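Long-range contact in metallopeptidase family protein (PDB 2EJQ), which is probably a zincin-like metallopeptidase, a metal-binding protein whose substrate and physiological role remain unknown: residues 24-35 / 66-77. The protein carries 1 engineered substitution. Sequence-based numbering, arbitrary orientation.
Sequences GLQGVHVFPEAK and RHIALYYGSFLE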
ATOM      1  N   GLY A  24      -5.278 -13.739   1.670  1.00 49.08           N
ATOM      2  CA  GLY A  24      -3.952 -13.882   1.104  1.00 49.41           C
ATOM      3  C   GLY A  24      -3.055 -12.704   1.393  1.00 51.20           C
ATOM      4  O   GLY A  24      -1.858 -12.743   1.102  1.00 46.75           O
ATOM      5  N   LEU A  25      -3.644 -11.653   1.961  1.00 50.00           N
ATOM      6  CA  LEU A  25      -2.904 -10.437   2.300  1.00 52.82           C
ATOM      7  C   LEU A  25      -2.693 -10.340   3.816  1.00 54.78           C
ATOM      8  O   LEU A  25      -3.645 -10.419   4.606  1.00 55.39           O
ATOM      9  CB  LEU A  25      -3.663  -9.199   1.805  1.00 54.22           C
ATOM     10  CG  LEU A  25      -3.098  -7.813   2.142  1.00 54.86           C
ATOM     11  CD1 LEU A  25      -1.864  -7.537   1.302  1.00 47.99           C
ATOM     12  CD2 LEU A  25      -4.151  -6.746   1.883  1.00 53.86           C
ATOM     13  N   GLN A  26      -1.433 -10.195   4.213  1.00 53.43           N
ATOM     14  CA  GLN A  26      -1.076 -10.075   5.619  1.00 58.38           C
ATOM     15  C   GLN A  26      -1.538  -8.737   6.201  1.00 59.06           C
ATOM     16  O   GLN A  26      -2.024  -8.676   7.327  1.00 60.32           O
ATOM     17  CB  GLN A  26       0.445 -10.226   5.784  1.00 59.83           C
ATOM     18  CG  GLN A  26       0.951 -11.632   5.494  1.00 73.60           C
ATOM     19  CD  GLN A  26       0.128 -12.695   6.211  1.00 77.75           C
ATOM     20  OE1 GLN A  26      -0.041 -12.650   7.430  1.00 82.89           O
ATOM     21  NE2 GLN A  26      -0.389 -13.653   5.452  1.00 79.16           N
ATOM     22  N   GLY A  27      -1.384  -7.661   5.439  1.00 57.41           N
ATOM     23  CA  GLY A  27      -1.813  -6.372   5.938  1.00 54.47           C
ATOM     24  C   GLY A  27      -1.143  -5.170   5.308  1.00 53.34           C
ATOM     25  O   GLY A  27      -0.349  -5.286   4.371  1.00 55.90           O
ATOM     26  N   VAL A  28      -1.478  -4.008   5.860  1.00 45.75           N
ATOM     27  CA  VAL A  28      -0.971  -2.729   5.406  1.00 43.59           C
ATOM     28  C   VAL A  28       0.180  -2.231   6.294  1.00 44.49           C
ATOM     29  O   VAL A  28       0.069  -2.207   7.523  1.00 41.86           O
ATOM     30  CB  VAL A  28      -2.111  -1.682   5.432  1.00 45.82           C
ATOM     31  CG1 VAL A  28      -1.622  -0.338   4.885  1.00 44.97           C
ATOM     32  CG2 VAL A  28      -3.307  -2.204   4.628  1.00 51.77           C
ATOM     33  N   HIS A  29       1.287  -1.850   5.664  1.00 41.77           N
ATOM     34  CA  HIS A  29       2.447  -1.310   6.375  1.00 38.35           C
ATOM     35  C   HIS A  29       2.515   0.207   6.143  1.00 40.88           C
ATOM     36  O   HIS A  29       2.372   0.673   5.014  1.00 42.50           O
ATOM     37  CB  HIS A  29       3.753  -1.934   5.861  1.00 41.79           C
ATOM     38  CG  HIS A  29       3.977  -3.347   6.304  1.00 48.17           C
ATOM     39  ND1 HIS A  29       3.824  -3.752   7.611  1.00 47.57           N
ATOM     40  CD2 HIS A  29       4.385  -4.443   5.619  1.00 47.88           C
ATOM     41  CE1 HIS A  29       4.127  -5.034   7.714  1.00 44.62           C
ATOM     42  NE2 HIS A  29       4.470  -5.477   6.518  1.00 45.51           N
ATOM     43  N   VAL A  30       2.733   0.982   7.195  1.00 39.91           N
ATOM     44  CA  VAL A  30       2.833   2.425   7.023  1.00 43.28           C
ATOM     45  C   VAL A  30       4.231   2.894   7.395  1.00 46.03           C
ATOM     46  O   VAL A  30       4.717   2.612   8.487  1.00 48.60           O
ATOM     47  CB  VAL A  30       1.807   3.189   7.885  1.00 43.89           C
ATOM     48  CG1 VAL A  30       1.992   4.685   7.703  1.00 39.70           C
ATOM     49  CG2 VAL A  30       0.402   2.787   7.493  1.00 49.26           C
ATOM     50  N   PHE A  31       4.877   3.599   6.477  1.00 46.50           N
ATOM     51  CA  PHE A  31       6.222   4.096   6.718  1.00 48.47           C
ATOM     52  C   PHE A  31       6.223   5.614   6.732  1.00 55.18           C
ATOM     53  O   PHE A  31       5.451   6.252   6.003  1.00 55.01           O
ATOM     54  CB  PHE A  31       7.180   3.578   5.643  1.00 49.54           C
ATOM     55  CG  PHE A  31       7.199   2.086   5.532  1.00 53.25           C
ATOM     56  CD1 PHE A  31       6.279   1.425   4.722  1.00 49.34           C
ATOM     57  CD2 PHE A  31       8.096   1.332   6.285  1.00 54.40           C
ATOM     58  CE1 PHE A  31       6.249   0.038   4.663  1.00 56.41           C
ATOM     59  CE2 PHE A  31       8.074  -0.068   6.236  1.00 53.96           C
ATOM     60  CZ  PHE A  31       7.146  -0.714   5.422  1.00 49.58           C
ATOM     61  N   PRO A  32       7.088   6.216   7.567  1.00 52.76           N
ATOM     62  CA  PRO A  32       7.194   7.675   7.686  1.00 50.50           C
ATOM     63  C   PRO A  32       7.886   8.318   6.490  1.00 49.85           C
ATOM     64  O   PRO A  32       7.653   9.488   6.174  1.00 51.53           O
ATOM     65  CB  PRO A  32       8.031   7.867   8.953  1.00 50.05           C
ATOM     66  CG  PRO A  32       7.949   6.528   9.678  1.00 53.44           C
ATOM     67  CD  PRO A  32       7.980   5.556   8.535  1.00 54.25           C
ATOM     68  N   GLU A  33       8.747   7.556   5.829  1.00 47.20           N
ATOM     69  CA  GLU A  33       9.503   8.100   4.713  1.00 49.24           C
ATOM     70  C   GLU A  33       8.700   8.326   3.440  1.00 51.16           C
ATOM     71  O   GLU A  33       7.601   7.784   3.264  1.00 42.59           O
ATOM     72  CB  GLU A  33      10.707   7.206   4.390  1.00 54.52           C
ATOM     73  CG  GLU A  33      11.663   6.955   5.550  1.00 63.92           C
ATOM     74  CD  GLU A  33      11.134   5.918   6.534  1.00 71.99           C
ATOM     75  OE1 GLU A  33      10.376   5.018   6.107  1.00 71.34           O
ATOM     76  OE2 GLU A  33      11.490   5.993   7.730  1.00 74.32           O
ATOM     77  N   ALA A  34       9.271   9.145   2.557  1.00 46.66           N
ATOM     78  CA  ALA A  34       8.671   9.459   1.266  1.00 47.47           C
ATOM     79  C   ALA A  34       9.344   8.557   0.245  1.00 50.99           C
ATOM     80  O   ALA A  34      10.426   8.036   0.496  1.00 46.27           O
ATOM     81  CB  ALA A  34       8.925  10.909   0.908  1.00 40.46           C
ATOM     82  N   LYS A  35       8.714   8.365  -0.905  1.00 47.54           N
ATOM     83  CA  LYS A  35       9.327   7.543  -1.921  1.00 50.38           C
ATOM     84  C   LYS A  35       9.094   8.136  -3.292  1.00 55.18           C
ATOM     85  O   LYS A  35       7.981   8.095  -3.825  1.00 54.31           O
ATOM     86  CB  LYS A  35       8.792   6.109  -1.879  1.00 55.46           C
ATOM     87  CG  LYS A  35       9.435   5.197  -2.919  1.00 54.01           C
ATOM     88  CD  LYS A  35       9.151   3.722  -2.650  1.00 58.01           C
ATOM     89  CE  LYS A  35       9.860   2.832  -3.680  1.00 57.53           C
ATOM     90  NZ  LYS A  35       9.683   1.370  -3.417  1.00 51.39           N
ATOM     91  N   ARG A  66       2.188 -11.011   1.757  1.00 54.72           N
ATOM     92  CA  ARG A  66       1.833  -9.988   0.791  1.00 51.48           C
ATOM     93  C   ARG A  66       1.385  -8.767   1.572  1.00 51.37           C
ATOM     94  O   ARG A  66       0.589  -8.868   2.514  1.00 50.14           O
ATOM     95  CB  ARG A  66       0.732 -10.506  -0.127  1.00 47.11           C
ATOM     96  CG  ARG A  66       1.252 -11.576  -1.067  1.00 50.41           C
ATOM     97  CD  ARG A  66       0.136 -12.419  -1.633  1.00 49.90           C
ATOM     98  NE  ARG A  66       0.645 -13.403  -2.577  1.00 46.87           N
ATOM     99  CZ  ARG A  66       0.962 -13.142  -3.842  1.00 52.72           C
ATOM    100  NH1 ARG A  66       0.819 -11.918  -4.335  1.00 52.96           N
ATOM    101  NH2 ARG A  66       1.429 -14.113  -4.618  1.00 52.57           N
ATOM    102  N   HIS A  67       1.908  -7.612   1.182  1.00 52.64           N
ATOM    103  CA  HIS A  67       1.613  -6.375   1.886  1.00 52.42           C
ATOM    104  C   HIS A  67       1.334  -5.184   0.991  1.00 49.14           C
ATOM    105  O   HIS A  67       1.766  -5.128  -0.161  1.00 48.78           O
ATOM    106  CB  HIS A  67       2.810  -5.993   2.775  1.00 50.94           C
ATOM    107  CG  HIS A  67       3.376  -7.141   3.549  1.00 55.33           C
ATOM    108  ND1 HIS A  67       2.831  -7.563   4.746  1.00 49.71           N
ATOM    109  CD2 HIS A  67       4.388  -7.989   3.272  1.00 55.67           C
ATOM    110  CE1 HIS A  67       3.487  -8.628   5.166  1.00 54.85           C
ATOM    111  NE2 HIS A  67       4.436  -8.913   4.294  1.00 58.15           N
ATOM    112  N   ILE A  68       0.613  -4.226   1.561  1.00 48.29           N
ATOM    113  CA  ILE A  68       0.350  -2.959   0.907  1.00 47.26           C
ATOM    114  C   ILE A  68       1.205  -1.995   1.754  1.00 42.10           C
ATOM    115  O   ILE A  68       1.141  -2.023   2.986  1.00 44.61           O
ATOM    116  CB  ILE A  68      -1.129  -2.540   1.014  1.00 42.62           C
ATOM    117  CG1 ILE A  68      -1.991  -3.508   0.194  1.00 41.11           C
ATOM    118  CG2 ILE A  68      -1.286  -1.081   0.541  1.00 40.03           C
ATOM    119  CD1 ILE A  68      -3.492  -3.241   0.277  1.00 33.53           C
ATOM    120  N   ALA A  69       2.033  -1.182   1.119  1.00 40.51           N
ATOM    121  CA  ALA A  69       2.841  -0.225   1.864  1.00 33.18           C
ATOM    122  C   ALA A  69       2.350   1.183   1.557  1.00 41.06           C
ATOM    123  O   ALA A  69       1.995   1.481   0.417  1.00 39.99           O
ATOM    124  CB  ALA A  69       4.302  -0.360   1.475  1.00 37.43           C
ATOM    125  N   LEU A  70       2.313   2.033   2.581  1.00 40.16           N
ATOM    126  CA  LEU A  70       1.912   3.423   2.418  1.00 41.86           C
ATOM    127  C   LEU A  70       3.103   4.279   2.861  1.00 44.86           C
ATOM    128  O   LEU A  70       3.773   3.961   3.847  1.00 43.83           O
ATOM    129  CB  LEU A  70       0.671   3.746   3.260  1.00 44.43           C
ATOM    130  CG  LEU A  70      -0.690   3.221   2.765  1.00 50.33           C
ATOM    131  CD1 LEU A  70      -1.799   3.703   3.687  1.00 46.49           C
ATOM    132  CD2 LEU A  70      -0.953   3.709   1.363  1.00 52.52           C
ATOM    133  N   TYR A  71       3.379   5.351   2.123  1.00 39.26           N
ATOM    134  CA  TYR A  71       4.497   6.224   2.445  1.00 40.96           C
ATOM    135  C   TYR A  71       3.971   7.580   2.907  1.00 41.27           C
ATOM    136  O   TYR A  71       3.568   8.408   2.093  1.00 39.06           O
ATOM    137  CB  TYR A  71       5.382   6.377   1.211  1.00 39.20           C
ATOM    138  CG  TYR A  71       5.899   5.046   0.714  1.00 47.15           C
ATOM    139  CD1 TYR A  71       6.825   4.321   1.461  1.00 50.05           C
ATOM    140  CD2 TYR A  71       5.420   4.481  -0.472  1.00 42.52           C
ATOM    141  CE1 TYR A  71       7.257   3.074   1.051  1.00 49.43           C
ATOM    142  CE2 TYR A  71       5.849   3.232  -0.889  1.00 51.22           C
ATOM    143  CZ  TYR A  71       6.767   2.532  -0.120  1.00 50.49           C
ATOM    144  OH  TYR A  71       7.182   1.281  -0.508  1.00 47.54           O
ATOM    145  N   TYR A  72       3.973   7.796   4.219  1.00 39.59           N
ATOM    146  CA  TYR A  72       3.493   9.050   4.780  1.00 43.58           C
ATOM    147  C   TYR A  72       4.237  10.258   4.214  1.00 42.17           C
ATOM    148  O   TYR A  72       3.628  11.286   3.928  1.00 36.61           O
ATOM    149  CB  TYR A  72       3.615   9.024   6.302  1.00 45.91           C
ATOM    150  CG  TYR A  72       3.195  10.314   6.971  1.00 46.64           C
ATOM    151  CD1 TYR A  72       1.887  10.781   6.861  1.00 47.12           C
ATOM    152  CD2 TYR A  72       4.107  11.067   7.718  1.00 44.27           C
ATOM    153  CE1 TYR A  72       1.492  11.959   7.478  1.00 50.39           C
ATOM    154  CE2 TYR A  72       3.723  12.254   8.343  1.00 44.05           C
ATOM    155  CZ  TYR A  72       2.409  12.693   8.221  1.00 53.51           C
ATOM    156  OH  TYR A  72       1.990  13.841   8.859  1.00 49.51           O
ATOM    157  N   GLY A  73       5.547  10.127   4.033  1.00 41.75           N
ATOM    158  CA  GLY A  73       6.324  11.232   3.494  1.00 43.30           C
ATOM    159  C   GLY A  73       5.896  11.647   2.095  1.00 47.30           C
ATOM    160  O   GLY A  73       5.954  12.828   1.742  1.00 45.39           O
ATOM    161  N   SER A  74       5.481  10.679   1.279  1.00 45.84           N
ATOM    162  CA  SER A  74       5.036  10.989  -0.073  1.00 45.19           C
ATOM    163  C   SER A  74       3.748  11.796  -0.026  1.00 43.77           C
ATOM    164  O   SER A  74       3.559  12.696  -0.836  1.00 41.59           O
ATOM    165  CB  SER A  74       4.816   9.711  -0.879  1.00 44.60           C
ATOM    166  OG  SER A  74       6.040   9.066  -1.137  1.00 42.74           O
ATOM    167  N   PHE A  75       2.863  11.464   0.916  1.00 41.87           N
ATOM    168  CA  PHE A  75       1.600  12.182   1.083  1.00 43.47           C
ATOM    169  C   PHE A  75       1.869  13.648   1.453  1.00 44.36           C
ATOM    170  O   PHE A  75       1.215  14.561   0.943  1.00 39.20           O
ATOM    171  CB  PHE A  75       0.735  11.544   2.189  1.00 32.33           C
ATOM    172  CG  PHE A  75      -0.020  10.299   1.756  1.00 43.24           C
ATOM    173  CD1 PHE A  75       0.628   9.071   1.657  1.00 36.46           C
ATOM    174  CD2 PHE A  75      -1.388  10.360   1.463  1.00 41.33           C
ATOM    175  CE1 PHE A  75      -0.062   7.925   1.278  1.00 38.87           C
ATOM    176  CE2 PHE A  75      -2.093   9.209   1.079  1.00 41.56           C
ATOM    177  CZ  PHE A  75      -1.431   7.994   0.987  1.00 41.12           C
ATOM    178  N   LEU A  76       2.819  13.861   2.362  1.00 44.58           N
ATOM    179  CA  LEU A  76       3.177  15.203   2.800  1.00 41.29           C
ATOM    180  C   LEU A  76       3.705  16.023   1.634  1.00 45.34           C
ATOM    181  O   LEU A  76       3.289  17.162   1.436  1.00 46.53           O
ATOM    182  CB  LEU A  76       4.235  15.146   3.914  1.00 38.38           C
ATOM    183  CG  LEU A  76       3.689  14.799   5.295  1.00 40.54           C
ATOM    184  CD1 LEU A  76       4.821  14.671   6.296  1.00 42.63           C
ATOM    185  CD2 LEU A  76       2.721  15.880   5.724  1.00 37.07           C
ATOM    186  N   GLU A  77       4.608  15.432   0.857  1.00 40.84           N
ATOM    187  CA  GLU A  77       5.183  16.124  -0.289  1.00 45.82           C
ATOM    188  C   GLU A  77       4.104  16.618  -1.250  1.00 45.68           C
ATOM    189  O   GLU A  77       4.146  17.758  -1.704  1.00 46.40           O
ATOM    190  CB  GLU A  77       6.153  15.206  -1.043  1.00 44.03           C
ATOM    191  CG  GLU A  77       7.456  14.880  -0.303  1.00 47.26           C
ATOM    192  CD  GLU A  77       8.365  16.089  -0.110  1.00 50.83           C
ATOM    193  OE1 GLU A  77       8.173  17.100  -0.816  1.00 49.99           O
ATOM    194  OE2 GLU A  77       9.282  16.022   0.742  1.00 44.27           O
TER
HETATM  195  O   HOH W   1       0.449 -13.106   2.436  1.00 56.19           O
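Lys35 lies across one face of the Tyr71 ring: its CB sits 4.0 Å from the ring centroid and 12° off the normal, a CH-pi contact. Because Lys35 turns CG anti to its backbone N (chi1 -179°) and stays extended beyond it, CD also lies 3.7 Å from Tyr71 CZ. Both polar ends converge on Glu48, which salt-bridges Lys35 NZ and accepts a hydrogen bond from Tyr71 OH. Phe31 runs alongside Tyr71, pointing the same way, with Phe31 CD1 4.1 Å from Tyr71 CE1. A leucine in place of Tyr71 would probably leave Lys35 without its flat support and Glu48 without the hydroxyl bonded to it. Packing is close beyond the strand end, where Ala34 CB lies 3.3 Å from Gly73 C; a side chain on Gly73 would collide with the backbone of Glu33 and Ala34. Ser74 OG accepts the Lys35 N-H at 2.8 Å and is hydrogen-bonded to Arg45 O, tying the post-strand segment to the first helical turn. The looser end holds the exposed Gly24 and Gln26, where a water bridges Gly24 O, Gln26 NE2 and Arg66 N. Farther along, His29 NE2 stands 3.2 Å above the His67 ring plane, toward its rim, while His67 NE2 is hydrogen-bonded to Leu64 O. On the other sheet face, Val28 CG1 meets Leu70 CD1 at 4.2 Å, Val28 packing on Trp14 and Leu70 on Val10 of helix 3-16; Ile68 touches Glu96 of helix 85-105. Backbone bonds alternate from Gly27 to Tyr72 between strands 24° apart in direction, a parallel pair in a mixed sheet packed against an HExxH-pattern helix, consistent with a zincin-like fold.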